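PDB 4YJI: aryl acylamidase from bacterium CSBL00001, which probably hydrolyses aryl acylamides, splitting the amide bond between an aromatic amine and its acyl group. Local coordinates for residues V79-K84 with S125-Q130; G98-L103 with P134-R139. The protein carries 1 engineered substitution. One frame throughout, in Å; residues are numbered along the deposited sequence.

In the fold
Both contacts are buried, their centres about 20 Å apart, and they involve the same two strands and the loops that follow them. Interaction 1 pairs strands 80-84 and 126-131; interaction 2 joins the loops beyond, so the four segments alternate along the chain. In 79-84 with 125-130, backbone hydrogen bonds run from Val79 to Met83 across a bulge, with mostly apolar side chains on both faces and the polar ends of Thr81 and Gln130 bonded elsewhere. In 98-103 with 134-139, a few apolar side chains and a CA-H...O contact do the joining. That loop 134-139 touches the bound N-(4-hydroxyphenyl)acetamide directly; the Met83 side chain stays about 12 Å away, but Lys84 reaches the pocket through Ser163 and Thr182.

Interaction 1: residues V79-K84 with S125-Q130; sequences VPTLMK and SLLLGQ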
# COMPACT_ATOMS: atom_id res chain seq x y z
N VAL A 79 11.39 16.48 -0.88
CA VAL A 79 10.69 15.51 -0.03
C VAL A 79 11.37 14.15 -0.08
O VAL A 79 11.49 13.56 -1.14
CB VAL A 79 9.22 15.35 -0.47
CG1 VAL A 79 8.52 14.27 0.38
CG2 VAL A 79 8.48 16.68 -0.34
N PRO A 80 11.83 13.65 1.08
CA PRO A 80 12.53 12.35 1.07
C PRO A 80 11.51 11.22 1.03
O PRO A 80 10.47 11.34 1.67
CB PRO A 80 13.29 12.36 2.40
CG PRO A 80 12.39 13.17 3.31
CD PRO A 80 11.79 14.24 2.43
N THR A 81 11.80 10.17 0.27
CA THR A 81 10.90 9.02 0.21
C THR A 81 11.68 7.74 -0.13
O THR A 81 12.89 7.78 -0.42
CB THR A 81 9.75 9.25 -0.80
OG1 THR A 81 8.74 8.25 -0.62
CG2 THR A 81 10.26 9.21 -2.25
N LEU A 82 11.01 6.61 -0.05
CA LEU A 82 11.58 5.33 -0.44
C LEU A 82 10.56 4.53 -1.25
O LEU A 82 9.34 4.68 -1.05
CB LEU A 82 12.01 4.52 0.79
CG LEU A 82 13.26 4.97 1.55
CD1 LEU A 82 12.92 6.05 2.58
CD2 LEU A 82 13.91 3.78 2.22
N MET A 83 11.06 3.68 -2.15
CA MET A 83 10.20 2.82 -2.97
C MET A 83 10.17 1.40 -2.40
O MET A 83 11.02 1.03 -1.61
CB MET A 83 10.68 2.77 -4.43
CG MET A 83 12.00 2.02 -4.61
SD MET A 83 12.53 1.81 -6.34
CE MET A 83 11.15 0.89 -7.01
N LYS A 84 9.20 0.61 -2.83
CA LYS A 84 9.02 -0.76 -2.35
C LYS A 84 9.83 -1.78 -3.15
O LYS A 84 9.85 -1.72 -4.38
CB LYS A 84 7.54 -1.12 -2.41
CG LYS A 84 7.17 -2.53 -1.99
CD LYS A 84 5.66 -2.71 -2.13
CE LYS A 84 5.22 -4.11 -1.75
NZ LYS A 84 3.73 -4.25 -1.90
N SER A 125 11.26 14.90 -5.66
CA SER A 125 11.32 14.14 -4.43
C SER A 125 12.65 13.38 -4.46
O SER A 125 13.14 13.02 -5.53
CB SER A 125 10.12 13.19 -4.31
OG SER A 125 10.20 12.42 -3.12
N LEU A 126 13.25 13.16 -3.29
CA LEU A 126 14.54 12.47 -3.18
C LEU A 126 14.39 11.02 -2.72
O LEU A 126 13.93 10.77 -1.60
CB LEU A 126 15.44 13.24 -2.22
CG LEU A 126 15.69 14.69 -2.67
CD1 LEU A 126 16.29 15.56 -1.55
CD2 LEU A 126 16.58 14.68 -3.90
N LEU A 127 14.77 10.07 -3.57
CA LEU A 127 14.65 8.64 -3.25
C LEU A 127 15.85 8.14 -2.45
O LEU A 127 16.98 8.17 -2.94
CB LEU A 127 14.52 7.81 -4.53
CG LEU A 127 13.13 7.58 -5.12
CD1 LEU A 127 12.29 6.67 -4.22
CD2 LEU A 127 12.40 8.88 -5.40
N LEU A 128 15.61 7.67 -1.23
CA LEU A 128 16.73 7.28 -0.37
C LEU A 128 17.02 5.77 -0.34
O LEU A 128 18.07 5.35 0.18
CB LEU A 128 16.47 7.76 1.07
CG LEU A 128 17.05 9.14 1.39
CD1 LEU A 128 16.25 10.26 0.73
CD2 LEU A 128 17.10 9.34 2.89
N GLY A 129 16.12 4.96 -0.88
CA GLY A 129 16.30 3.52 -0.85
C GLY A 129 15.02 2.73 -1.08
O GLY A 129 14.07 3.25 -1.63
N GLN A 130 15.04 1.46 -0.66
CA GLN A 130 13.91 0.55 -0.87
C GLN A 130 13.45 -0.05 0.44
O GLN A 130 14.25 -0.22 1.37
CB GLN A 130 14.28 -0.60 -1.81
CG GLN A 130 14.69 -0.18 -3.19
CD GLN A 130 15.14 -1.36 -4.01
OE1 GLN A 130 15.68 -2.34 -3.47
NE2 GLN A 130 14.93 -1.30 -5.32
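Val79 to Met83 run parallel to Ser125 to Gln130, the strand axes twisted by 46°. Val79 O is gripped twice, by Leu126 N at 2.8 Å and by Ser125 OG at 2.6 Å, the two donors arriving from opposite faces of its carbonyl plane. Thr81 N then bonds to Leu126 O, and Leu128 N to Thr81 O. Beyond this the register slips by one at a beta bulge, where Leu128 and Gly129 stand opposite Leu82, and pairing resumes as Met83 N reaches Gly129 O at 3.1 Å. Thr81 and Leu127 lie side by side; Leu127 CD1 and CD2 are each 3.8 Å from Thr81 CG2. With OG1 anti to the backbone N (chi1 -167°), Thr81 turns its hydroxyl away from that apolar patch, to Tyr116 OH and Val178 O. Met83 and Gln130 also run alongside each other, CG to CG at 3.8 Å, while Gln130 NE2 bonds to Pro94 O. On the opposite face, Pro80 CB touches Leu128 CD1 and helix 27-45 packs over both residues. With helix 115-122 between them in sequence, the strands form a beta-alpha-beta crossover, and the first leads to Lys84, bonded to Ser163 OG, consistent with the lysine of the amidase-signature Ser-cisSer-Lys triad.

Interaction 2: residues G98-L103 with P134-R139; sequences GGIRAL and PVYGFR. With TYL (N-(4-hydroxyphenyl)acetamide (tylenol)), chain C.
Ile100 meets Val135 and Tyr136 through its longer branch: CG1 lies anti to the carbonyl carbon (chi1 -65°), and chi2 of 177° extends the chain, which carries CD1 to Val135 CG1 and the Tyr136 ring. Val135 offers the methyl that is anti to its backbone N, and its CG1 sits 3.8 Å from Ile100 CG1, the two side chains crossing at about a right angle. Ile100 CD1 continues to Tyr136, approaching CE2 obliquely at 3.8 Å. This is loop-to-loop packing behind the ligand pocket, which includes Tyr136, Gly137 and Arg139, in an amidase-family fold. Segment 134-139 is shaped by overlapping turns: Gly137 N bonds to Pro134 O, Phe138 N bonds to Val135 O, and Phe138 centres an inverse gamma turn. Gly98 closes in on the start of these turns. Its CA makes a CA-H...O contact with Pro134 O at 3.4 Å, and its own O lies 3.3 Å from Val135 CG2. The Tyr136 side chain packs on helix 315-339, against Thr330, Met334 and Leu337, and its OH bonds to Ser333 OG. Leu356 of helix 354-362 packs against Val135, Tyr136 and Phe138. On the pocket side, Gly184 N and Gly185 N also bind the ligand, whose amide N donates a nearly straight hydrogen bond to Gly137 O, 2.7 Å long at 165°.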
# COMPACT_ATOMS: atom_id res chain seq x y z
N GLY A 98 10.86 -9.11 -2.95
CA GLY A 98 10.42 -9.35 -1.59
C GLY A 98 11.29 -10.33 -0.82
O GLY A 98 10.79 -11.17 -0.05
N GLY A 99 12.60 -10.21 -1.00
CA GLY A 99 13.53 -10.95 -0.16
C GLY A 99 13.87 -12.35 -0.65
O GLY A 99 14.06 -13.27 0.15
N ILE A 100 13.97 -12.51 -1.97
CA ILE A 100 14.47 -13.76 -2.54
C ILE A 100 16.00 -13.71 -2.62
O ILE A 100 16.55 -13.00 -3.46
CB ILE A 100 13.90 -14.02 -3.94
CG1 ILE A 100 12.38 -14.23 -3.89
CG2 ILE A 100 14.58 -15.22 -4.59
CD1 ILE A 100 11.75 -14.43 -5.26
N ARG A 101 16.67 -14.47 -1.76
CA ARG A 101 18.13 -14.39 -1.66
C ARG A 101 18.84 -14.61 -3.01
O ARG A 101 19.84 -13.95 -3.30
CB ARG A 101 18.65 -15.40 -0.63
CG ARG A 101 20.17 -15.38 -0.51
CD ARG A 101 20.70 -16.15 0.69
NE ARG A 101 22.08 -15.75 1.00
CZ ARG A 101 23.14 -16.06 0.25
NH1 ARG A 101 23.00 -16.79 -0.85
NH2 ARG A 101 24.35 -15.65 0.60
N ALA A 102 18.30 -15.52 -3.82
CA ALA A 102 18.90 -15.84 -5.12
C ALA A 102 18.99 -14.64 -6.07
O ALA A 102 19.72 -14.69 -7.05
CB ALA A 102 18.12 -16.95 -5.78
N LEU A 103 18.22 -13.58 -5.78
CA LEU A 103 18.18 -12.39 -6.64
C LEU A 103 19.02 -11.24 -6.08
O LEU A 103 18.94 -10.12 -6.60
CB LEU A 103 16.73 -11.92 -6.83
CG LEU A 103 15.83 -12.83 -7.68
CD1 LEU A 103 14.37 -12.35 -7.66
CD2 LEU A 103 16.37 -12.88 -9.09
N PRO A 134 7.18 -9.05 1.68
CA PRO A 134 7.27 -10.51 1.64
C PRO A 134 7.49 -11.02 0.23
O PRO A 134 7.22 -10.28 -0.72
CB PRO A 134 5.90 -10.96 2.15
CG PRO A 134 4.98 -9.86 1.68
CD PRO A 134 5.80 -8.60 1.92
N VAL A 135 7.94 -12.26 0.09
CA VAL A 135 8.25 -12.84 -1.22
C VAL A 135 7.07 -12.79 -2.19
O VAL A 135 5.98 -13.26 -1.87
CB VAL A 135 8.72 -14.31 -1.07
CG1 VAL A 135 8.90 -14.97 -2.44
CG2 VAL A 135 10.02 -14.37 -0.26
N TYR A 136 7.31 -12.19 -3.36
CA TYR A 136 6.29 -12.03 -4.40
C TYR A 136 5.02 -11.33 -3.93
O TYR A 136 3.97 -11.43 -4.58
CB TYR A 136 5.93 -13.38 -5.02
CG TYR A 136 6.85 -13.81 -6.14
CD1 TYR A 136 6.91 -13.10 -7.33
CD2 TYR A 136 7.66 -14.94 -6.01
CE1 TYR A 136 7.74 -13.48 -8.37
CE2 TYR A 136 8.51 -15.33 -7.05
CZ TYR A 136 8.54 -14.60 -8.22
OH TYR A 136 9.37 -14.95 -9.27
N GLY A 137 5.11 -10.61 -2.81
CA GLY A 137 3.98 -9.90 -2.24
C GLY A 137 2.88 -10.82 -1.73
O GLY A 137 1.76 -10.37 -1.46
N PHE A 138 3.19 -12.10 -1.56
CA PHE A 138 2.12 -13.10 -1.45
C PHE A 138 1.65 -13.35 -0.01
O PHE A 138 1.52 -14.50 0.42
CB PHE A 138 2.57 -14.42 -2.09
CG PHE A 138 1.46 -15.17 -2.79
CD1 PHE A 138 0.49 -15.84 -2.06
CD2 PHE A 138 1.39 -15.22 -4.17
CE1 PHE A 138 -0.54 -16.53 -2.70
CE2 PHE A 138 0.38 -15.91 -4.81
CZ PHE A 138 -0.60 -16.56 -4.07
N ARG A 139 1.38 -12.27 0.73
CA ARG A 139 0.74 -12.33 2.05
C ARG A 139 0.52 -10.92 2.59
O ARG A 139 1.16 -9.96 2.13
CB ARG A 139 1.58 -13.14 3.05
CG ARG A 139 3.01 -12.67 3.20
CD ARG A 139 3.81 -13.63 4.09
NE ARG A 139 3.93 -14.95 3.48
CZ ARG A 139 4.11 -16.08 4.15
NH1 ARG A 139 4.17 -16.08 5.48
NH2 ARG A 139 4.20 -17.23 3.47
C1 TYL C . 0.79 -7.98 -3.78
C2 TYL C . 1.22 -6.69 -4.08
C3 TYL C . 1.71 -6.42 -5.35
C4 TYL C . 1.77 -7.43 -6.30
C5 TYL C . 1.35 -8.72 -5.99
C6 TYL C . 0.86 -9.00 -4.72
N TYL C . 0.30 -8.29 -2.50
C TYL C . -0.72 -7.59 -1.87
CM TYL C . -1.11 -8.06 -0.49
O4 TYL C . 2.27 -7.16 -7.59
O TYL C . -1.28 -6.64 -2.41